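Local coordinates for protein NAD-dependent aldehyde dehydrogenase (Sinorhizobium meliloti, PDB 3U4J) that probably oxidises an aldehyde with NAD or NADP as electron acceptor and binds a calcium ion, at residues A[32-42]-A[53-62]; A[295-303]-A[343-351]. One frame throughout, in Å; residues are numbered along the deposited sequence.

Interaction 1 of 2, residues A[32-42]-A[53-62]; sequences VDAASGSTIDR and GTWPEASADD
The Asp-62 carboxylate, on the first turn of helix 60-75, reaches back to the loop 33-36 and collects four donors. On OD2, Ala-35 N arrives on the syn side at 3.1 Å, and a water donates to the same oxygen and to Asp-33 O. OD1 takes Ser-59 N at 2.9 Å in an almost straight bond (178°), together with a water that accepts from Ser-36 N. Ser-59 OG accepts from Asp-62 N in return, the capping box that starts the helix. Between this cap and the strands, Glu-57 N donates to Ser-38 O at 2.9 Å, from well above the carbonyl plane. Strands 39-43 and 51-56 form an antiparallel beta hairpin, in which Ile-40 N to Trp-55 O (2.8 Å) and Trp-55 N to Ile-40 O (3.1 Å) define Ile-40 with Trp-55 as a hydrogen-bonded pair. The Trp-55 chi1 of 32° departs from a staggered position and turns the indole, on the face shared with Ile-40 and Arg-42, so that CH2 meets Arg-42 CB at 3.6 Å and NE1 lies 3.9 Å from Ile-40 CG2. That NE1 is satisfied by Glu-198 O, while the Arg-42 guanidinium runs away from the hairpin to Ile-347 O.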
ATOM      1  N   VAL A  32       7.481  12.595  40.076  1.00 12.91           N
ATOM      2  CA  VAL A  32       8.139  13.784  40.618  1.00 13.06           C
ATOM      3  C   VAL A  32       7.141  14.920  40.814  1.00 13.29           C
ATOM      4  O   VAL A  32       6.126  14.987  40.115  1.00 12.56           O
ATOM      5  CB  VAL A  32       9.326  14.296  39.741  1.00 11.86           C
ATOM      6  CG1 VAL A  32      10.481  13.323  39.753  1.00 13.08           C
ATOM      7  CG2 VAL A  32       8.896  14.592  38.302  1.00 13.74           C
ATOM      8  N   ASP A  33       7.450  15.802  41.767  1.00 13.41           N
ATOM      9  CA  ASP A  33       6.705  17.031  41.970  1.00 14.08           C
ATOM     10  C   ASP A  33       7.297  18.091  41.058  1.00 13.56           C
ATOM     11  O   ASP A  33       8.347  17.880  40.457  1.00 13.26           O
ATOM     12  CB  ASP A  33       6.856  17.498  43.423  1.00 15.83           C
ATOM     13  CG  ASP A  33       6.275  16.511  44.422  1.00 18.29           C
ATOM     14  OD1 ASP A  33       5.171  15.991  44.184  1.00 19.03           O
ATOM     15  OD2 ASP A  33       6.940  16.260  45.449  1.00 22.51           O
ATOM     16  N   ALA A  34       6.622  19.230  40.940  1.00 13.59           N
ATOM     17  CA  ALA A  34       7.284  20.410  40.405  1.00 13.82           C
ATOM     18  C   ALA A  34       8.405  20.797  41.361  1.00 13.68           C
ATOM     19  O   ALA A  34       8.280  20.630  42.583  1.00 13.03           O
ATOM     20  CB  ALA A  34       6.313  21.549  40.260  1.00 14.20           C
ATOM     21  N   ALA A  35       9.501  21.326  40.818  1.00 14.37           N
ATOM     22  CA  ALA A  35      10.613  21.776  41.686  1.00 14.75           C
ATOM     23  C   ALA A  35      10.100  22.716  42.782  1.00 14.45           C
ATOM     24  O   ALA A  35      10.574  22.662  43.942  1.00 13.67           O
ATOM     25  CB  ALA A  35      11.729  22.448  40.865  1.00 15.29           C
ATOM     26  N   SER A  36       9.115  23.546  42.430  1.00 13.33           N
ATOM     27  CA  SER A  36       8.544  24.521  43.382  1.00 13.21           C
ATOM     28  C   SER A  36       7.600  23.915  44.421  1.00 13.11           C
ATOM     29  O   SER A  36       7.232  24.593  45.398  1.00 12.35           O
ATOM     30  CB  SER A  36       7.756  25.593  42.634  1.00 13.29           C
ATOM     31  OG  SER A  36       6.604  24.987  42.077  1.00 14.05           O
ATOM     32  N   GLY A  37       7.154  22.678  44.181  1.00 11.91           N
ATOM     33  CA  GLY A  37       6.118  22.064  45.011  1.00 11.78           C
ATOM     34  C   GLY A  37       4.732  22.619  44.746  1.00 12.11           C
ATOM     35  O   GLY A  37       3.781  22.249  45.440  1.00 11.15           O
ATOM     36  N   SER A  38       4.604  23.530  43.770  1.00 12.04           N
ATOM     37  CA  SER A  38       3.285  24.136  43.514  1.00 13.28           C
ATOM     38  C   SER A  38       2.368  23.089  42.839  1.00 12.55           C
ATOM     39  O   SER A  38       2.849  22.213  42.117  1.00 11.82           O
ATOM     40  CB  SER A  38       3.412  25.422  42.678  1.00 13.22           C
ATOM     41  OG  SER A  38       2.118  25.994  42.404  1.00 18.80           O
ATOM     42  N   THR A  39       1.080  23.152  43.138  1.00 12.33           N
ATOM     43  CA  THR A  39       0.104  22.197  42.603  1.00 13.12           C
ATOM     44  C   THR A  39      -1.167  22.922  42.160  1.00 13.32           C
ATOM     45  O   THR A  39      -1.353  24.121  42.445  1.00 13.07           O
ATOM     46  CB  THR A  39      -0.285  21.108  43.641  1.00 12.51           C
ATOM     47  OG1 THR A  39      -0.939  21.739  44.745  1.00 12.61           O
ATOM     48  CG2 THR A  39       0.940  20.322  44.152  1.00 13.55           C
ATOM     49  N   ILE A  40      -2.025  22.192  41.448  1.00 12.65           N
ATOM     50  CA  ILE A  40      -3.301  22.702  40.929  1.00 13.26           C
ATOM     51  C   ILE A  40      -4.342  21.720  41.398  1.00 12.68           C
ATOM     52  O   ILE A  40      -4.115  20.522  41.332  1.00 12.28           O
ATOM     53  CB  ILE A  40      -3.312  22.706  39.360  1.00 12.98           C
ATOM     54  CG1 ILE A  40      -2.363  23.777  38.827  1.00 15.61           C
ATOM     55  CG2 ILE A  40      -4.750  22.951  38.787  1.00 13.86           C
ATOM     56  CD1 ILE A  40      -1.901  23.516  37.397  1.00 16.90           C
ATOM     57  N   ASP A  41      -5.459  22.212  41.898  1.00 13.04           N
ATOM     58  CA  ASP A  41      -6.551  21.336  42.303  1.00 14.11           C
ATOM     59  C   ASP A  41      -7.612  21.297  41.197  1.00 13.19           C
ATOM     60  O   ASP A  41      -7.803  22.280  40.472  1.00 12.14           O
ATOM     61  CB  ASP A  41      -7.236  21.881  43.567  1.00 15.26           C
ATOM     62  CG  ASP A  41      -6.371  21.777  44.835  1.00 19.06           C
ATOM     63  OD1 ASP A  41      -5.376  21.030  44.897  1.00 21.80           O
ATOM     64  OD2 ASP A  41      -6.733  22.447  45.824  1.00 26.40           O
ATOM     65  N   ARG A  42      -8.316  20.174  41.114  1.00 11.59           N
ATOM     66  CA  ARG A  42      -9.501  20.044  40.273  1.00 11.63           C
ATOM     67  C   ARG A  42     -10.728  19.786  41.153  1.00 11.21           C
ATOM     68  O   ARG A  42     -10.784  18.795  41.874  1.00 11.49           O
ATOM     69  CB  ARG A  42      -9.355  18.871  39.262  1.00 11.26           C
ATOM     70  CG  ARG A  42     -10.611  18.602  38.456  1.00 10.15           C
ATOM     71  CD  ARG A  42     -11.084  19.858  37.736  1.00 10.82           C
ATOM     72  NE  ARG A  42     -12.034  19.548  36.662  1.00 12.09           N
ATOM     73  CZ  ARG A  42     -12.826  20.443  36.069  1.00 13.83           C
ATOM     74  NH1 ARG A  42     -12.809  21.716  36.463  1.00 10.08           N
ATOM     75  NH2 ARG A  42     -13.658  20.054  35.097  1.00  9.26           N
ATOM     76  N   GLY A  53      -8.956  15.921  42.348  1.00 10.14           N
ATOM     77  CA  GLY A  53      -7.585  15.667  41.962  1.00 10.80           C
ATOM     78  C   GLY A  53      -6.671  16.847  42.221  1.00 11.06           C
ATOM     79  O   GLY A  53      -7.114  17.996  42.224  1.00 11.02           O
ATOM     80  N   THR A  54      -5.397  16.558  42.435  1.00 12.06           N
ATOM     81  CA  THR A  54      -4.363  17.592  42.416  1.00 12.26           C
ATOM     82  C   THR A  54      -3.079  17.076  41.816  1.00 11.67           C
ATOM     83  O   THR A  54      -2.709  15.916  41.999  1.00 10.61           O
ATOM     84  CB  THR A  54      -4.133  18.362  43.803  1.00 13.84           C
ATOM     85  OG1 THR A  54      -2.755  18.329  44.226  1.00 19.58           O
ATOM     86  CG2 THR A  54      -5.103  17.992  44.894  1.00  9.36           C
ATOM     87  N   TRP A  55      -2.437  17.940  41.038  1.00 10.47           N
ATOM     88  CA  TRP A  55      -1.228  17.584  40.328  1.00 10.36           C
ATOM     89  C   TRP A  55      -0.311  18.791  40.292  1.00 10.54           C
ATOM     90  O   TRP A  55      -0.774  19.915  40.538  1.00  9.80           O
ATOM     91  CB  TRP A  55      -1.549  17.118  38.878  1.00  9.77           C
ATOM     92  CG  TRP A  55      -2.740  17.789  38.301  1.00  8.68           C
ATOM     93  CD1 TRP A  55      -2.794  19.039  37.771  1.00 10.69           C
ATOM     94  CD2 TRP A  55      -4.062  17.267  38.238  1.00  8.71           C
ATOM     95  NE1 TRP A  55      -4.059  19.334  37.379  1.00  9.19           N
ATOM     96  CE2 TRP A  55      -4.865  18.256  37.641  1.00  9.79           C
ATOM     97  CE3 TRP A  55      -4.648  16.056  38.627  1.00  7.49           C
ATOM     98  CZ2 TRP A  55      -6.223  18.081  37.415  1.00  7.21           C
ATOM     99  CZ3 TRP A  55      -6.009  15.867  38.386  1.00  8.94           C
ATOM    100  CH2 TRP A  55      -6.779  16.876  37.788  1.00 10.11           C
ATOM    101  N   PRO A  56       0.963  18.586  39.922  1.00  9.77           N
ATOM    102  CA  PRO A  56       1.894  19.695  39.973  1.00 10.63           C
ATOM    103  C   PRO A  56       1.550  20.803  38.997  1.00 12.25           C
ATOM    104  O   PRO A  56       0.885  20.570  37.953  1.00 10.97           O
ATOM    105  CB  PRO A  56       3.234  19.057  39.584  1.00 10.63           C
ATOM    106  CG  PRO A  56       3.106  17.641  40.023  1.00  9.72           C
ATOM    107  CD  PRO A  56       1.659  17.312  39.659  1.00 11.05           C
ATOM    108  N   GLU A  57       1.989  22.006  39.357  1.00 11.46           N
ATOM    109  CA  GLU A  57       1.946  23.123  38.449  1.00 12.92           C
ATOM    110  C   GLU A  57       3.358  23.236  37.917  1.00 13.06           C
ATOM    111  O   GLU A  57       4.229  23.776  38.608  1.00 12.18           O
ATOM    112  CB  GLU A  57       1.539  24.401  39.196  1.00 13.44           C
ATOM    113  CG  GLU A  57       1.611  25.649  38.319  1.00 13.91           C
ATOM    114  CD  GLU A  57       1.341  26.968  39.085  1.00 19.04           C
ATOM    115  OE1 GLU A  57       1.054  26.956  40.315  1.00 16.89           O
ATOM    116  OE2 GLU A  57       1.439  28.020  38.422  1.00 18.71           O
ATOM    117  N   ALA A  58       3.606  22.724  36.708  1.00 12.05           N
ATOM    118  CA  ALA A  58       4.979  22.685  36.202  1.00 12.45           C
ATOM    119  C   ALA A  58       5.485  24.081  35.845  1.00 12.86           C
ATOM    120  O   ALA A  58       4.737  24.910  35.330  1.00 12.07           O
ATOM    121  CB  ALA A  58       5.114  21.746  34.982  1.00 13.25           C
ATOM    122  N   SER A  59       6.764  24.301  36.133  1.00 12.50           N
ATOM    123  CA  SER A  59       7.502  25.458  35.657  1.00 12.86           C
ATOM    124  C   SER A  59       8.064  25.116  34.271  1.00 12.88           C
ATOM    125  O   SER A  59       8.128  23.932  33.892  1.00 11.88           O
ATOM    126  CB  SER A  59       8.678  25.724  36.619  1.00 12.51           C
ATOM    127  OG  SER A  59       9.720  24.804  36.323  1.00 10.39           O
ATOM    128  N   ALA A  60       8.503  26.139  33.536  1.00 12.55           N
ATOM    129  CA  ALA A  60       9.193  25.931  32.252  1.00 13.49           C
ATOM    130  C   ALA A  60      10.362  24.963  32.397  1.00 14.12           C
ATOM    131  O   ALA A  60      10.579  24.103  31.538  1.00 12.97           O
ATOM    132  CB  ALA A  60       9.680  27.292  31.641  1.00 13.29           C
ATOM    133  N   ASP A  61      11.111  25.084  33.491  1.00 13.98           N
ATOM    134  CA  ASP A  61      12.231  24.173  33.718  1.00 14.17           C
ATOM    135  C   ASP A  61      11.810  22.721  33.980  1.00 13.14           C
ATOM    136  O   ASP A  61      12.522  21.801  33.589  1.00 12.41           O
ATOM    137  CB  ASP A  61      13.106  24.668  34.873  1.00 16.01           C
ATOM    138  CG  ASP A  61      13.958  25.883  34.475  1.00 20.28           C
ATOM    139  OD1 ASP A  61      14.547  25.863  33.372  1.00 25.22           O
ATOM    140  OD2 ASP A  61      14.042  26.848  35.265  1.00 27.04           O
ATOM    141  N   ASP A  62      10.701  22.520  34.682  1.00 11.90           N
ATOM    142  CA  ASP A  62      10.164  21.162  34.887  1.00 12.53           C
ATOM    143  C   ASP A  62       9.882  20.507  33.518  1.00 12.32           C
ATOM    144  O   ASP A  62      10.228  19.347  33.306  1.00 12.73           O
ATOM    145  CB  ASP A  62       8.862  21.187  35.728  1.00 11.43           C
ATOM    146  CG  ASP A  62       9.086  21.656  37.192  1.00 13.13           C
ATOM    147  OD1 ASP A  62       8.178  22.342  37.743  1.00 15.01           O
ATOM    148  OD2 ASP A  62      10.133  21.343  37.805  1.00 11.39           O
TER
HETATM  149  O   HOH W   1      10.159  18.433  38.211  1.00 14.86           O
HETATM  150  O   HOH W   2       8.749  24.106  39.550  1.00 13.57           O
HETATM  151  O   HOH W   3       6.027  25.574  39.499  1.00 13.69           O

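Interaction 2 of 2, residues A[295-303]-A[343-351]; sequences GVYHNAGQC and IGAMISEAH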
ATOM      1  N   GLY A 295     -25.697  13.378  18.402  1.00  9.90           N
ATOM      2  CA  GLY A 295     -24.666  14.228  17.805  1.00  9.46           C
ATOM      3  C   GLY A 295     -24.416  15.499  18.577  1.00  9.83           C
ATOM      4  O   GLY A 295     -23.273  15.960  18.657  1.00  9.87           O
ATOM      5  N   VAL A 296     -25.481  16.081  19.134  1.00  9.37           N
ATOM      6  CA  VAL A 296     -25.352  17.376  19.821  1.00 10.62           C
ATOM      7  C   VAL A 296     -25.179  17.230  21.339  1.00 10.81           C
ATOM      8  O   VAL A 296     -24.498  18.048  21.972  1.00 12.02           O
ATOM      9  CB  VAL A 296     -26.504  18.381  19.446  1.00 10.65           C
ATOM     10  CG1 VAL A 296     -27.860  17.889  19.916  1.00 10.59           C
ATOM     11  CG2 VAL A 296     -26.203  19.790  20.003  1.00 11.71           C
ATOM     12  N   TYR A 297     -25.757  16.172  21.906  1.00 10.32           N
ATOM     13  CA  TYR A 297     -25.693  15.959  23.357  1.00 10.36           C
ATOM     14  C   TYR A 297     -24.514  15.123  23.861  1.00 10.16           C
ATOM     15  O   TYR A 297     -24.198  15.143  25.057  1.00 11.00           O
ATOM     16  CB  TYR A 297     -26.997  15.345  23.848  1.00 10.37           C
ATOM     17  CG  TYR A 297     -28.210  16.188  23.509  1.00 10.56           C
ATOM     18  CD1 TYR A 297     -28.137  17.582  23.562  1.00 13.04           C
ATOM     19  CD2 TYR A 297     -29.432  15.594  23.137  1.00 11.58           C
ATOM     20  CE1 TYR A 297     -29.237  18.372  23.231  1.00 13.39           C
ATOM     21  CE2 TYR A 297     -30.557  16.391  22.833  1.00 11.80           C
ATOM     22  CZ  TYR A 297     -30.431  17.773  22.890  1.00 12.49           C
ATOM     23  OH  TYR A 297     -31.494  18.589  22.606  1.00 14.53           O
ATOM     24  N   HIS A 298     -23.893  14.363  22.972  1.00  9.47           N
ATOM     25  CA  HIS A 298     -22.744  13.559  23.341  1.00  9.73           C
ATOM     26  C   HIS A 298     -21.717  14.447  24.030  1.00  9.21           C
ATOM     27  O   HIS A 298     -21.359  15.514  23.517  1.00  9.43           O
ATOM     28  CB  HIS A 298     -22.124  12.926  22.096  1.00  9.71           C
ATOM     29  CG  HIS A 298     -20.863  12.167  22.379  1.00  8.98           C
ATOM     30  ND1 HIS A 298     -20.818  11.111  23.259  1.00  8.98           N
ATOM     31  CD2 HIS A 298     -19.597  12.330  21.916  1.00  9.69           C
ATOM     32  CE1 HIS A 298     -19.585  10.634  23.310  1.00  8.12           C
ATOM     33  NE2 HIS A 298     -18.824  11.366  22.513  1.00  9.66           N
ATOM     34  N   ASN A 299     -21.254  14.001  25.192  1.00  9.41           N
ATOM     35  CA  ASN A 299     -20.311  14.764  25.988  1.00  9.57           C
ATOM     36  C   ASN A 299     -20.811  16.161  26.329  1.00 10.14           C
ATOM     37  O   ASN A 299     -20.022  17.090  26.502  1.00 10.65           O
ATOM     38  CB  ASN A 299     -18.958  14.842  25.280  1.00  9.40           C
ATOM     39  CG  ASN A 299     -17.805  14.801  26.248  1.00  9.93           C
ATOM     40  OD1 ASN A 299     -16.870  15.611  26.169  1.00 11.47           O
ATOM     41  ND2 ASN A 299     -17.847  13.848  27.150  1.00  8.90           N
ATOM     42  N   ALA A 300     -22.130  16.311  26.395  1.00 10.88           N
ATOM     43  CA  ALA A 300     -22.761  17.599  26.674  1.00 10.11           C
ATOM     44  C   ALA A 300     -22.405  18.633  25.587  1.00 10.38           C
ATOM     45  O   ALA A 300     -22.346  19.839  25.845  1.00 10.13           O
ATOM     46  CB  ALA A 300     -22.412  18.092  28.121  1.00 10.18           C
ATOM     47  N   GLY A 301     -22.197  18.132  24.361  1.00  9.23           N
ATOM     48  CA  GLY A 301     -21.818  18.954  23.220  1.00  8.91           C
ATOM     49  C   GLY A 301     -20.418  19.525  23.272  1.00  9.56           C
ATOM     50  O   GLY A 301     -20.062  20.334  22.413  1.00  9.25           O
ATOM     51  N   GLN A 302     -19.629  19.121  24.279  1.00  9.13           N
ATOM     52  CA  GLN A 302     -18.249  19.568  24.396  1.00  8.94           C
ATOM     53  C   GLN A 302     -17.409  18.585  23.557  1.00 10.46           C
ATOM     54  O   GLN A 302     -16.737  17.684  24.089  1.00  9.66           O
ATOM     55  CB  GLN A 302     -17.805  19.541  25.857  1.00 10.08           C
ATOM     56  CG  GLN A 302     -18.612  20.480  26.764  1.00  8.07           C
ATOM     57  CD  GLN A 302     -18.464  20.143  28.231  1.00  9.89           C
ATOM     58  OE1 GLN A 302     -18.656  18.987  28.667  1.00 13.42           O
ATOM     59  NE2 GLN A 302     -18.165  21.134  29.001  1.00  3.59           N
ATOM     60  N   CYS A 303     -17.464  18.767  22.241  1.00  9.90           N
ATOM     61  CA  CYS A 303     -16.993  17.718  21.316  1.00 10.84           C
ATOM     62  C   CYS A 303     -16.754  18.350  19.959  1.00 10.86           C
ATOM     63  O   CYS A 303     -17.659  18.976  19.374  1.00  9.61           O
ATOM     64  CB  CYS A 303     -18.038  16.593  21.208  1.00 10.52           C
ATOM     65  SG  CYS A 303     -17.549  15.316  20.031  1.00 13.06           S
ATOM     66  N   ILE A 343     -26.004  12.510  29.861  1.00  9.96           N
ATOM     67  CA  ILE A 343     -25.386  13.799  29.599  1.00  9.99           C
ATOM     68  C   ILE A 343     -24.923  14.373  30.944  1.00 10.40           C
ATOM     69  O   ILE A 343     -25.697  14.436  31.883  1.00  9.91           O
ATOM     70  CB  ILE A 343     -26.365  14.803  28.941  1.00 10.28           C
ATOM     71  CG1 ILE A 343     -26.971  14.246  27.651  1.00 10.45           C
ATOM     72  CG2 ILE A 343     -25.675  16.191  28.677  1.00 11.39           C
ATOM     73  CD1 ILE A 343     -28.191  15.005  27.201  1.00  9.00           C
ATOM     74  N   GLY A 344     -23.654  14.764  31.029  1.00 10.49           N
ATOM     75  CA  GLY A 344     -23.078  15.231  32.294  1.00 11.40           C
ATOM     76  C   GLY A 344     -22.886  16.734  32.409  1.00 12.41           C
ATOM     77  O   GLY A 344     -23.743  17.519  31.986  1.00 12.30           O
ATOM     78  N   ALA A 345     -21.765  17.131  33.001  1.00 12.82           N
ATOM     79  CA  ALA A 345     -21.590  18.507  33.461  1.00 13.35           C
ATOM     80  C   ALA A 345     -20.811  19.330  32.452  1.00 13.25           C
ATOM     81  O   ALA A 345     -20.089  18.765  31.616  1.00 13.15           O
ATOM     82  CB  ALA A 345     -20.863  18.507  34.848  1.00 13.45           C
HETATM   83  N   MSE A 346     -20.954  20.654  32.530  1.00 13.04           N
HETATM   84  CA  MSE A 346     -20.055  21.584  31.846  1.00 13.83           C
HETATM   85  C   MSE A 346     -18.697  21.534  32.562  1.00 13.78           C
HETATM   86  O   MSE A 346     -18.649  21.403  33.794  1.00 13.61           O
HETATM   87  CB  MSE A 346     -20.579  23.036  31.924  1.00 14.46           C
HETATM   88  CG  MSE A 346     -21.881  23.351  31.192  1.00 17.77           C
HETATM   89 SE   MSE A 346     -21.704  23.215  29.215  1.00 32.38          SE
HETATM   90  CE  MSE A 346     -22.105  21.332  29.114  1.00 21.67           C
ATOM     91  N   ILE A 347     -17.607  21.678  31.810  1.00 12.92           N
ATOM     92  CA  ILE A 347     -16.261  21.518  32.378  1.00 12.34           C
ATOM     93  C   ILE A 347     -15.908  22.575  33.463  1.00 12.75           C
ATOM     94  O   ILE A 347     -15.192  22.268  34.436  1.00 11.83           O
ATOM     95  CB  ILE A 347     -15.183  21.511  31.274  1.00 12.52           C
ATOM     96  CG1 ILE A 347     -13.871  20.903  31.797  1.00 11.38           C
ATOM     97  CG2 ILE A 347     -14.960  22.927  30.691  1.00 11.67           C
ATOM     98  CD1 ILE A 347     -13.911  19.396  31.992  1.00 10.61           C
ATOM     99  N   SER A 348     -16.409  23.806  33.296  1.00 11.82           N
ATOM    100  CA  SER A 348     -16.049  24.875  34.220  1.00 13.16           C
ATOM    101  C   SER A 348     -17.129  25.954  34.247  1.00 13.54           C
ATOM    102  O   SER A 348     -18.013  25.982  33.384  1.00 12.49           O
ATOM    103  CB  SER A 348     -14.694  25.497  33.874  1.00 12.49           C
ATOM    104  OG  SER A 348     -14.796  26.297  32.705  1.00 13.76           O
ATOM    105  N   GLU A 349     -17.074  26.816  35.258  1.00 13.80           N
ATOM    106  CA  GLU A 349     -18.029  27.929  35.321  1.00 15.21           C
ATOM    107  C   GLU A 349     -17.768  28.883  34.143  1.00 15.01           C
ATOM    108  O   GLU A 349     -18.713  29.358  33.520  1.00 15.11           O
ATOM    109  CB  GLU A 349     -17.946  28.650  36.692  1.00 15.90           C
ATOM    110  CG  GLU A 349     -18.749  29.967  36.782  1.00 20.41           C
ATOM    111  CD  GLU A 349     -20.264  29.768  36.905  1.00 26.48           C
ATOM    112  OE1 GLU A 349     -20.704  28.884  37.669  1.00 28.86           O
ATOM    113  OE2 GLU A 349     -21.029  30.524  36.243  1.00 31.09           O
ATOM    114  N   ALA A 350     -16.497  29.134  33.822  1.00 14.68           N
ATOM    115  CA  ALA A 350     -16.162  30.003  32.673  1.00 15.28           C
ATOM    116  C   ALA A 350     -16.733  29.412  31.377  1.00 15.30           C
ATOM    117  O   ALA A 350     -17.322  30.137  30.554  1.00 14.96           O
ATOM    118  CB  ALA A 350     -14.633  30.238  32.547  1.00 14.70           C
ATOM    119  N   HIS A 351     -16.626  28.091  31.217  1.00 14.41           N
ATOM    120  CA  HIS A 351     -17.168  27.479  30.005  1.00 13.83           C
ATOM    121  C   HIS A 351     -18.693  27.558  29.953  1.00 13.96           C
ATOM    122  O   HIS A 351     -19.247  27.892  28.911  1.00 13.50           O
ATOM    123  CB  HIS A 351     -16.695  26.031  29.834  1.00 13.58           C
ATOM    124  CG  HIS A 351     -17.061  25.450  28.508  1.00 12.95           C
ATOM    125  ND1 HIS A 351     -16.444  25.831  27.341  1.00 14.80           N
ATOM    126  CD2 HIS A 351     -17.995  24.532  28.160  1.00 15.57           C
ATOM    127  CE1 HIS A 351     -16.976  25.169  26.327  1.00 18.11           C
ATOM    128  NE2 HIS A 351     -17.925  24.378  26.796  1.00 15.48           N
TER
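Ile-343 opens the second segment by placing its two branches on different residues: CD1 reaches Tyr-297 CB at 3.6 Å, and CG2 sits 3.8 Å from Ala-300 CB. With CG1 anti to the carbonyl carbon, the longer branch crosses the Tyr-297 side chain obliquely. Trp-504 of a second subunit packs on both Ile-343 and Tyr-297, so this end of the contact lies at a subunit interface. Gly-344 follows, its O 4.1 Å from Ala-300 CB. Met-346, modelled as selenomethionine, starts away from segment 295-303 but bends at chi2 (-67°) and again at chi3 (88°), which carries CE back to 3.4 Å from Ala-300 CB, closer than usual for two carbons. The Gln-302 carboxamide is inserted beside the backbone from Ala-345 to Ile-347, and its CD is 3.9 Å from Met-346 CE. A leucine here, with no polar end, would probably leave the buried Ala-345 O and Ile-347 N without a polar partner at this point. Ser-348 then caps helix 349-364, its OG accepting from His-351 N at 3.0 Å. The His-351 ring slides past Gln-302 in the opposite direction, its plane 38° from that of the amide; its NE2 is hydrogen-bonded to Phe-404 O. In segment 295-303 the Gly-Gln-Cys run is consistent with the loop that leads into the nucleophilic cysteine of aldehyde dehydrogenases, probably the residue just after Cys-303.

How the interactions relate
The centres of interactions 1 and 2 lie 27 Å apart, yet they touch at one point: Arg-42 NH2 of the hairpin is 2.8 Å from Ile-347 O, a probable hydrogen bond, while Arg-42 NE is held by Glu-112 O. The calcium ion, bound at Leu-17 and Glu-50, is peripheral to both: it is about 10 Å from Gly-53, and the Ala-345 side chain is about 11 Å from that of Leu-17. Interaction 1 adjoins what is probably the cofactor region, as the Lys-Pro-Ser-Glu run ending at Glu-198, which accepts from Trp-55, suggests from relatives. Interaction 2 instead includes the segment that leads into the probable catalytic cysteine.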